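Local coordinates for alpha-L-rhamnosidase (Aspergillus terreus, PDB 6GSZ), which probably hydrolyses terminal non-reducing alpha-L-rhamnose residues of alpha-L-rhamnosides, as a calcium-binding glycosidase, at residues H129-V140 against G196-E206; L227-V235 against Y244-K252. All blocks are in the same frame, centred on the assembly; numbering follows the deposited sequence.

Contact 1 (H129-V140 against G196-E206); sequences HRPIQFRKEFSV and GPNAIGVTVGE
Phe138 lays its ring against Asn198 across an antiparallel pair of strands. Its CG stands between the backbone N and the carbonyl carbon (chi1 59°), which brings the ring from CB over the partner strand. CD1 lies near the Asn198 carbonyl O (3.8 Å), CE1 reaches Ile200 CG2 at 4.1 Å, and at the tip CZ is 3.5 Å from Asn198 CB, a CH-pi contact over one face. Ring and amide are nearly parallel, 17° apart. Asn198 suits this place because its CB packs like an apolar residue while its amide bonds to Asn162 and Lys194. Between the strands, paired backbone bonds join the two chains, including Asn198 N to Phe138 O (2.8 Å). On the other face, beside Ala199, Arg135 NH1 and NH2 both grip Glu137 OE2 in a salt bridge, each at 3.0 Å, while Arg135 NE bonds to Trp278 O. Past the strands' far end, Glu206 OE1 takes the backbone N-H of His129 almost straight (3.0 Å, 175°). Both strands are interior to the sheet: 252-254 flanks strand 132-140, 156-161 flanks strand 196-205, and the face bearing Phe134, Phe138 and Val202 packs on strand 228-237.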
loop_
_atom_site.group_PDB
_atom_site.type_symbol
_atom_site.label_atom_id
_atom_site.label_comp_id
_atom_site.label_asym_id
_atom_site.label_seq_id
_atom_site.Cartn_x
_atom_site.Cartn_y
_atom_site.Cartn_z
ATOM N N HIS A 129 -16.489 -10.157 19.430
ATOM C CA HIS A 129 -15.667 -10.873 20.384
ATOM C C HIS A 129 -14.915 -9.903 21.282
ATOM O O HIS A 129 -14.059 -9.128 20.847
ATOM C CB HIS A 129 -14.694 -11.808 19.680
ATOM C CG HIS A 129 -15.381 -12.830 18.856
ATOM N ND1 HIS A 129 -16.260 -13.742 19.412
ATOM C CD2 HIS A 129 -15.432 -13.042 17.534
ATOM C CE1 HIS A 129 -16.762 -14.512 18.472
ATOM N NE2 HIS A 129 -16.234 -14.111 17.287
ATOM N N ARG A 130 -15.179 -9.994 22.570
ATOM C CA ARG A 130 -14.424 -9.230 23.547
ATOM C C ARG A 130 -12.972 -9.719 23.553
ATOM O O ARG A 130 -12.729 -10.923 23.565
ATOM C CB ARG A 130 -15.044 -9.418 24.930
ATOM C CG ARG A 130 -14.325 -8.575 25.970
ATOM C CD ARG A 130 -15.179 -8.442 27.199
ATOM N NE ARG A 130 -14.478 -7.676 28.236
ATOM C CZ ARG A 130 -14.937 -7.597 29.484
ATOM N NH1 ARG A 130 -16.115 -8.136 29.781
ATOM N NH2 ARG A 130 -14.214 -6.966 30.407
ATOM N N PRO A 131 -11.957 -8.832 23.507
ATOM C CA PRO A 131 -10.576 -9.297 23.496
ATOM C C PRO A 131 -10.232 -10.150 24.713
ATOM O O PRO A 131 -10.824 -9.965 25.822
ATOM C CB PRO A 131 -9.783 -7.987 23.474
ATOM C CG PRO A 131 -10.697 -7.080 22.691
ATOM C CD PRO A 131 -12.051 -7.373 23.282
ATOM N N ILE A 132 -9.298 -11.072 24.529
ATOM C CA ILE A 132 -8.845 -11.979 25.553
ATOM C C ILE A 132 -7.381 -11.705 25.877
ATOM O O ILE A 132 -6.568 -11.550 24.939
ATOM C CB ILE A 132 -9.044 -13.436 25.120
ATOM C CG1 ILE A 132 -10.529 -13.733 24.899
ATOM C CG2 ILE A 132 -8.336 -14.366 26.078
ATOM C CD1 ILE A 132 -11.352 -13.756 26.128
ATOM N N GLN A 133 -7.043 -11.611 27.156
ATOM C CA GLN A 133 -5.714 -11.558 27.669
ATOM C C GLN A 133 -5.238 -12.982 27.925
ATOM O O GLN A 133 -5.933 -13.743 28.583
ATOM C CB GLN A 133 -5.641 -10.720 28.944
ATOM C CG GLN A 133 -6.047 -9.256 28.753
ATOM C CD GLN A 133 -6.155 -8.469 30.038
ATOM O OE1 GLN A 133 -5.943 -7.275 30.060
ATOM N NE2 GLN A 133 -6.588 -9.102 31.128
ATOM N N PHE A 134 -4.027 -13.304 27.489
ATOM C CA PHE A 134 -3.380 -14.571 27.695
ATOM C C PHE A 134 -2.076 -14.315 28.431
ATOM O O PHE A 134 -1.373 -13.368 28.111
ATOM C CB PHE A 134 -3.017 -15.214 26.362
ATOM C CG PHE A 134 -4.186 -15.635 25.507
ATOM C CD1 PHE A 134 -4.717 -16.908 25.607
ATOM C CD2 PHE A 134 -4.729 -14.783 24.555
ATOM C CE1 PHE A 134 -5.802 -17.306 24.835
ATOM C CE2 PHE A 134 -5.816 -15.174 23.773
ATOM C CZ PHE A 134 -6.335 -16.449 23.891
ATOM N N ARG A 135 -1.756 -15.149 29.437
ATOM C CA ARG A 135 -0.524 -14.919 30.142
ATOM C C ARG A 135 0.173 -16.236 30.518
ATOM O O ARG A 135 -0.440 -17.281 30.688
ATOM C CB ARG A 135 -0.724 -14.068 31.402
ATOM C CG ARG A 135 -1.314 -14.794 32.598
ATOM C CD ARG A 135 -1.592 -13.855 33.772
ATOM N NE ARG A 135 -0.443 -13.097 34.217
ATOM C CZ ARG A 135 0.526 -13.515 35.015
ATOM N NH1 ARG A 135 0.445 -14.712 35.603
ATOM N NH2 ARG A 135 1.547 -12.689 35.262
ATOM N N LYS A 136 1.487 -16.109 30.678
ATOM C CA LYS A 136 2.391 -17.203 31.044
ATOM C C LYS A 136 3.579 -16.619 31.816
ATOM O O LYS A 136 4.131 -15.583 31.441
ATOM C CB LYS A 136 2.848 -17.897 29.752
ATOM C CG LYS A 136 3.944 -18.946 29.895
ATOM C CD LYS A 136 3.532 -20.211 30.544
ATOM C CE LYS A 136 4.514 -21.335 30.278
ATOM N NZ LYS A 136 4.152 -22.571 30.998
ATOM N N GLU A 137 3.970 -17.284 32.892
ATOM C CA GLU A 137 5.220 -16.985 33.593
ATOM C C GLU A 137 6.205 -18.128 33.348
ATOM O O GLU A 137 5.801 -19.298 33.125
ATOM C CB GLU A 137 5.004 -16.769 35.091
ATOM C CG GLU A 137 4.051 -15.617 35.385
ATOM C CD GLU A 137 3.899 -15.250 36.856
ATOM O OE1 GLU A 137 4.754 -15.692 37.656
ATOM O OE2 GLU A 137 2.953 -14.487 37.194
ATOM N N PHE A 138 7.498 -17.763 33.320
ATOM C CA PHE A 138 8.569 -18.727 32.996
ATOM C C PHE A 138 9.845 -18.229 33.656
ATOM O O PHE A 138 9.900 -17.108 34.130
ATOM C CB PHE A 138 8.739 -18.880 31.477
ATOM C CG PHE A 138 9.076 -17.609 30.735
ATOM C CD1 PHE A 138 8.075 -16.733 30.367
ATOM C CD2 PHE A 138 10.388 -17.310 30.371
ATOM C CE1 PHE A 138 8.362 -15.589 29.661
ATOM C CE2 PHE A 138 10.675 -16.150 29.660
ATOM C CZ PHE A 138 9.659 -15.299 29.306
ATOM N N SER A 139 10.863 -19.073 33.599
ATOM C CA SER A 139 12.130 -18.825 34.227
ATOM C C SER A 139 13.240 -18.873 33.196
ATOM O O SER A 139 13.262 -19.785 32.365
ATOM C CB SER A 139 12.402 -19.899 35.233
ATOM O OG SER A 139 11.485 -19.797 36.270
ATOM N N VAL A 140 14.183 -17.948 33.329
ATOM C CA VAL A 140 15.437 -17.993 32.604
ATOM C C VAL A 140 16.532 -18.041 33.666
ATOM O O VAL A 140 16.930 -17.023 34.199
ATOM C CB VAL A 140 15.570 -16.797 31.652
ATOM C CG1 VAL A 140 16.877 -16.868 30.885
ATOM C CG2 VAL A 140 14.411 -16.729 30.683
ATOM N N GLY A 196 16.108 -14.861 35.784
ATOM C CA GLY A 196 15.192 -15.433 36.745
ATOM C C GLY A 196 13.758 -15.399 36.218
ATOM O O GLY A 196 13.477 -15.761 35.080
ATOM N N PRO A 197 12.792 -14.969 37.040
ATOM C CA PRO A 197 11.373 -15.033 36.657
ATOM C C PRO A 197 10.993 -13.969 35.632
ATOM O O PRO A 197 11.449 -12.838 35.750
ATOM C CB PRO A 197 10.623 -14.858 38.000
ATOM C CG PRO A 197 11.591 -14.160 38.878
ATOM C CD PRO A 197 12.987 -14.483 38.413
ATOM N N ASN A 198 10.141 -14.361 34.682
ATOM C CA ASN A 198 9.659 -13.487 33.610
ATOM C C ASN A 198 8.170 -13.761 33.382
ATOM O O ASN A 198 7.683 -14.863 33.689
ATOM C CB ASN A 198 10.401 -13.714 32.291
ATOM C CG ASN A 198 11.842 -13.240 32.313
ATOM O OD1 ASN A 198 12.134 -12.113 31.871
ATOM N ND2 ASN A 198 12.752 -14.086 32.816
ATOM N N ALA A 199 7.489 -12.799 32.758
ATOM C CA ALA A 199 6.133 -13.019 32.324
ATOM C C ALA A 199 5.938 -12.476 30.916
ATOM O O ALA A 199 6.567 -11.487 30.562
ATOM C CB ALA A 199 5.142 -12.367 33.265
ATOM N N ILE A 200 5.045 -13.139 30.175
ATOM C CA ILE A 200 4.556 -12.657 28.875
ATOM C C ILE A 200 3.043 -12.558 28.980
ATOM O O ILE A 200 2.381 -13.481 29.518
ATOM C CB ILE A 200 5.029 -13.537 27.710
ATOM C CG1 ILE A 200 4.469 -13.023 26.391
ATOM C CG2 ILE A 200 4.677 -14.989 27.899
ATOM C CD1 ILE A 200 5.223 -13.512 25.171
ATOM N N GLY A 201 2.501 -11.437 28.512
ATOM C CA GLY A 201 1.065 -11.252 28.385
ATOM C C GLY A 201 0.731 -10.818 26.964
ATOM O O GLY A 201 1.449 -9.990 26.373
ATOM N N VAL A 202 -0.334 -11.360 26.386
ATOM C CA VAL A 202 -0.724 -10.997 25.027
ATOM C C VAL A 202 -2.231 -10.733 25.025
ATOM O O VAL A 202 -3.021 -11.562 25.557
ATOM C CB VAL A 202 -0.406 -12.101 23.999
ATOM C CG1 VAL A 202 -0.687 -11.578 22.585
ATOM C CG2 VAL A 202 1.043 -12.571 24.103
ATOM N N THR A 203 -2.654 -9.615 24.465
ATOM C CA THR A 203 -4.047 -9.353 24.244
ATOM C C THR A 203 -4.388 -9.655 22.801
ATOM O O THR A 203 -3.643 -9.208 21.895
ATOM C CB THR A 203 -4.444 -7.915 24.565
ATOM O OG1 THR A 203 -4.052 -7.583 25.900
ATOM C CG2 THR A 203 -5.938 -7.711 24.407
ATOM N N VAL A 204 -5.454 -10.408 22.554
ATOM C CA VAL A 204 -5.924 -10.769 21.238
ATOM C C VAL A 204 -7.303 -10.187 21.004
ATOM O O VAL A 204 -8.182 -10.387 21.813
ATOM C CB VAL A 204 -5.920 -12.278 20.981
ATOM C CG1 VAL A 204 -6.500 -12.651 19.612
ATOM C CG2 VAL A 204 -4.517 -12.839 21.137
ATOM N N GLY A 205 -7.476 -9.496 19.886
ATOM C CA GLY A 205 -8.732 -8.967 19.380
ATOM C C GLY A 205 -9.156 -9.613 18.076
ATOM O O GLY A 205 -8.380 -10.372 17.495
ATOM N N GLU A 206 -10.401 -9.340 17.632
ATOM C CA GLU A 206 -10.975 -10.136 16.532
ATOM C C GLU A 206 -10.367 -9.749 15.166
ATOM O O GLU A 206 -10.295 -10.599 14.292
ATOM C CB GLU A 206 -12.499 -10.005 16.543
ATOM C CG GLU A 206 -13.010 -8.625 16.238
ATOM C CD GLU A 206 -14.500 -8.439 16.289
ATOM O OE1 GLU A 206 -15.184 -9.291 16.921
ATOM O OE2 GLU A 206 -14.984 -7.390 15.742
HETATM O O HOH W 1 -11.978 -7.673 19.455
HETATM O O HOH W 2 -5.790 -6.042 27.528
#

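Contact 2 (L227-V235 against Y244-K252); sequences LGLLSLLVV and YIPSDSSWK
A beta hairpin, built from strands 228-237 and 242-246, forms one margin of a sheet in the alpha-L-rhamnosidase N-terminal domain, whose family belongs to the galactose-binding-like group. Leu233 and Ile245 form a hydrogen-bonded pair: Leu233 N meets Ile245 O at 3.0 Å, and Ile245 N meets Leu233 O at 2.8 Å. Their side chains run side by side; Leu233 is buried there and Ile245 only partly, and both present branched apolar groups to the Phe138 ring. The opposite face carries Leu232, Val234, Tyr244 and Pro246. Here Tyr244 lies alongside Val234, with CE2 3.9 Å from Val234 CG1, and its ring also stacks on His112. Pro246 sits in a non-hydrogen-bonded pair with Leu232, where its missing N-H costs this pairing nothing; Leu232 CD1 comes 4.1 Å from Pro246 CB. Ser247 then ends the ladder by using both backbone and side chain. Its N donates to Ser231 O, and its OG, folded back between backbone N and carbonyl carbon (chi1 49°), accepts from Ser231 N at 2.9 Å; a further bond joins that hydroxyl to Val115 O. Beyond it an Asx turn and a type I turn from Asp248 to Trp251 reverse the chain and bring the indole back. Leu229 CD2 packs on Trp251 CZ3 at 3.7 Å, while Trp251 NE1 donates to Pro246 O (2.9 Å), tying down the indole's orientation.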
loop_
_atom_site.group_PDB
_atom_site.type_symbol
_atom_site.label_atom_id
_atom_site.label_comp_id
_atom_site.label_asym_id
_atom_site.label_seq_id
_atom_site.Cartn_x
_atom_site.Cartn_y
_atom_site.Cartn_z
ATOM N N LEU A 227 -11.135 -16.325 19.249
ATOM C CA LEU A 227 -9.844 -15.657 19.324
ATOM C C LEU A 227 -8.755 -16.659 19.719
ATOM O O LEU A 227 -8.938 -17.464 20.608
ATOM C CB LEU A 227 -9.879 -14.533 20.356
ATOM C CG LEU A 227 -10.916 -13.452 20.116
ATOM C CD1 LEU A 227 -10.856 -12.363 21.169
ATOM C CD2 LEU A 227 -10.788 -12.859 18.758
ATOM N N GLY A 228 -7.622 -16.623 19.013
ATOM C CA GLY A 228 -6.542 -17.550 19.228
ATOM C C GLY A 228 -5.169 -16.902 19.187
ATOM O O GLY A 228 -4.991 -15.892 18.503
ATOM N N LEU A 229 -4.214 -17.513 19.884
ATOM C CA LEU A 229 -2.834 -17.003 19.979
ATOM C C LEU A 229 -1.876 -18.157 19.650
ATOM O O LEU A 229 -2.006 -19.260 20.167
ATOM C CB LEU A 229 -2.569 -16.565 21.428
ATOM C CG LEU A 229 -1.128 -16.187 21.756
ATOM C CD1 LEU A 229 -0.677 -14.979 20.958
ATOM C CD2 LEU A 229 -0.941 -15.988 23.233
ATOM N N LEU A 230 -0.875 -17.882 18.802
ATOM C CA LEU A 230 0.262 -18.788 18.622
ATOM C C LEU A 230 1.526 -18.006 18.974
ATOM O O LEU A 230 1.777 -16.941 18.363
ATOM C CB LEU A 230 0.315 -19.251 17.164
ATOM C CG LEU A 230 1.498 -20.181 16.817
ATOM C CD1 LEU A 230 1.391 -21.512 17.588
ATOM C CD2 LEU A 230 1.573 -20.424 15.315
ATOM N N SER A 231 2.380 -18.566 19.834
ATOM C CA SER A 231 3.550 -17.840 20.348
ATOM C C SER A 231 4.670 -18.848 20.636
ATOM O O SER A 231 4.402 -19.872 21.241
ATOM C CB SER A 231 3.154 -17.046 21.581
ATOM O OG SER A 231 4.217 -16.257 22.112
ATOM N N LEU A 232 5.900 -18.514 20.282
ATOM C CA LEU A 232 7.054 -19.254 20.737
ATOM C C LEU A 232 8.135 -18.248 21.123
ATOM O O LEU A 232 8.573 -17.454 20.264
ATOM C CB LEU A 232 7.565 -20.198 19.642
ATOM C CG LEU A 232 8.768 -21.058 20.050
ATOM C CD1 LEU A 232 8.363 -22.023 21.168
ATOM C CD2 LEU A 232 9.381 -21.759 18.822
ATOM N N LEU A 233 8.594 -18.309 22.369
ATOM C CA LEU A 233 9.743 -17.564 22.855
ATOM C C LEU A 233 10.940 -18.513 22.868
ATOM O O LEU A 233 10.854 -19.610 23.397
ATOM C CB LEU A 233 9.474 -17.034 24.261
ATOM C CG LEU A 233 10.595 -16.175 24.838
ATOM C CD1 LEU A 233 10.590 -14.809 24.205
ATOM C CD2 LEU A 233 10.457 -16.054 26.342
ATOM N N VAL A 234 12.024 -18.120 22.189
ATOM C CA VAL A 234 13.236 -18.917 22.120
ATOM C C VAL A 234 14.357 -18.090 22.753
ATOM O O VAL A 234 14.689 -17.000 22.241
ATOM C CB VAL A 234 13.579 -19.286 20.667
ATOM C CG1 VAL A 234 14.784 -20.211 20.646
ATOM C CG2 VAL A 234 12.416 -19.946 19.948
ATOM N N VAL A 235 14.980 -18.614 23.803
ATOM C CA VAL A 235 16.085 -17.961 24.471
ATOM C C VAL A 235 17.353 -18.777 24.197
ATOM O O VAL A 235 17.356 -19.992 24.366
ATOM C CB VAL A 235 15.835 -17.860 25.998
ATOM C CG1 VAL A 235 16.981 -17.155 26.692
ATOM C CG2 VAL A 235 14.509 -17.191 26.325
ATOM N N TYR A 244 12.820 -23.042 25.106
ATOM C CA TYR A 244 11.588 -22.844 24.308
ATOM C C TYR A 244 10.389 -22.642 25.227
ATOM O O TYR A 244 10.101 -23.504 26.048
ATOM C CB TYR A 244 11.322 -24.044 23.407
ATOM C CG TYR A 244 12.437 -24.270 22.429
ATOM C CD1 TYR A 244 13.524 -25.081 22.744
ATOM C CD2 TYR A 244 12.397 -23.672 21.194
ATOM C CE1 TYR A 244 14.557 -25.263 21.846
ATOM C CE2 TYR A 244 13.426 -23.837 20.285
ATOM C CZ TYR A 244 14.510 -24.625 20.620
ATOM O OH TYR A 244 15.502 -24.815 19.720
ATOM N N ILE A 245 9.670 -21.529 25.077
ATOM C CA ILE A 245 8.498 -21.270 25.895
ATOM C C ILE A 245 7.340 -21.138 24.923
ATOM O O ILE A 245 7.164 -20.071 24.282
ATOM C CB ILE A 245 8.612 -19.987 26.747
ATOM C CG1 ILE A 245 9.887 -19.927 27.584
ATOM C CG2 ILE A 245 7.360 -19.850 27.626
ATOM C CD1 ILE A 245 10.006 -21.045 28.558
ATOM N N PRO A 246 6.587 -22.228 24.710
ATOM C CA PRO A 246 5.501 -22.224 23.745
ATOM C C PRO A 246 4.175 -21.728 24.301
ATOM O O PRO A 246 3.893 -21.900 25.509
ATOM C CB PRO A 246 5.391 -23.709 23.363
ATOM C CG PRO A 246 5.663 -24.406 24.683
ATOM C CD PRO A 246 6.769 -23.566 25.299
ATOM N N SER A 247 3.286 -21.269 23.414
ATOM C CA SER A 247 1.866 -21.200 23.717
ATOM C C SER A 247 1.348 -22.623 23.844
ATOM O O SER A 247 1.546 -23.467 22.973
ATOM C CB SER A 247 1.113 -20.431 22.661
ATOM O OG SER A 247 1.438 -20.867 21.340
ATOM N N ASP A 248 0.606 -22.891 24.935
ATOM C CA ASP A 248 0.007 -24.223 25.170
ATOM C C ASP A 248 -1.012 -24.067 26.302
ATOM O O ASP A 248 -1.239 -22.945 26.774
ATOM C CB ASP A 248 1.069 -25.282 25.454
ATOM C CG ASP A 248 1.833 -25.096 26.746
ATOM O OD1 ASP A 248 1.367 -24.310 27.611
ATOM O OD2 ASP A 248 2.927 -25.731 26.893
ATOM N N SER A 249 -1.594 -25.198 26.726
ATOM C CA SER A 249 -2.715 -25.243 27.672
ATOM C C SER A 249 -2.274 -24.913 29.098
ATOM O O SER A 249 -3.090 -24.969 30.045
ATOM C CB SER A 249 -3.337 -26.610 27.666
ATOM O OG SER A 249 -2.557 -27.499 28.457
ATOM N N SER A 250 -0.979 -24.625 29.323
ATOM C CA SER A 250 -0.474 -24.124 30.616
ATOM C C SER A 250 -0.721 -22.621 30.847
ATOM O O SER A 250 -0.507 -22.132 31.962
ATOM C CB SER A 250 0.980 -24.456 30.874
ATOM O OG SER A 250 1.824 -23.679 30.025
ATOM N N TRP A 251 -1.106 -21.884 29.796
ATOM C CA TRP A 251 -1.372 -20.472 29.937
ATOM C C TRP A 251 -2.719 -20.261 30.627
ATOM O O TRP A 251 -3.558 -21.151 30.643
ATOM C CB TRP A 251 -1.306 -19.829 28.543
ATOM C CG TRP A 251 0.029 -19.751 27.876
ATOM C CD1 TRP A 251 0.963 -20.741 27.724
ATOM C CD2 TRP A 251 0.545 -18.582 27.247
ATOM N NE1 TRP A 251 2.024 -20.278 27.000
ATOM C CE2 TRP A 251 1.799 -18.955 26.723
ATOM C CE3 TRP A 251 0.109 -17.253 27.109
ATOM C CZ2 TRP A 251 2.582 -18.054 26.004
ATOM C CZ3 TRP A 251 0.892 -16.376 26.381
ATOM C CH2 TRP A 251 2.133 -16.769 25.889
ATOM N N LYS A 252 -2.890 -19.050 31.118
ATOM C CA LYS A 252 -4.168 -18.609 31.682
ATOM C C LYS A 252 -4.714 -17.441 30.882
ATOM O O LYS A 252 -3.983 -16.792 30.116
ATOM C CB LYS A 252 -4.027 -18.198 33.140
ATOM C CG LYS A 252 -3.597 -19.338 34.068
ATOM C CD LYS A 252 -3.812 -18.969 35.529
ATOM C CE LYS A 252 -3.203 -19.919 36.513
ATOM N NZ LYS A 252 -3.644 -19.493 37.855
HETATM O O HOH W 3 5.371 -18.038 23.852
#

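Overall arrangement
Contact 1 comes first along the chain, closing before contact 2 opens, and their centres lie 8 Å apart. They belong to different sheets: 129-140 and 196-206 supply interior strands of an antiparallel sheet, whereas the hairpin of contact 2 borders a mixed one. The two sheets face each other as a beta sandwich, with Phe134 and Phe138 meeting Leu229 and Leu233 in the apolar interior. After the hairpin the chain crosses from one sheet to the other, and probable hydrogen bonds, Lys136 NZ to Ser250 OG and Arg135 N to Lys252 O, fasten it to strand 132-140. It there supplies edge strand 252-254, so chain continuity as well as the shared core ties the sheets of this domain together.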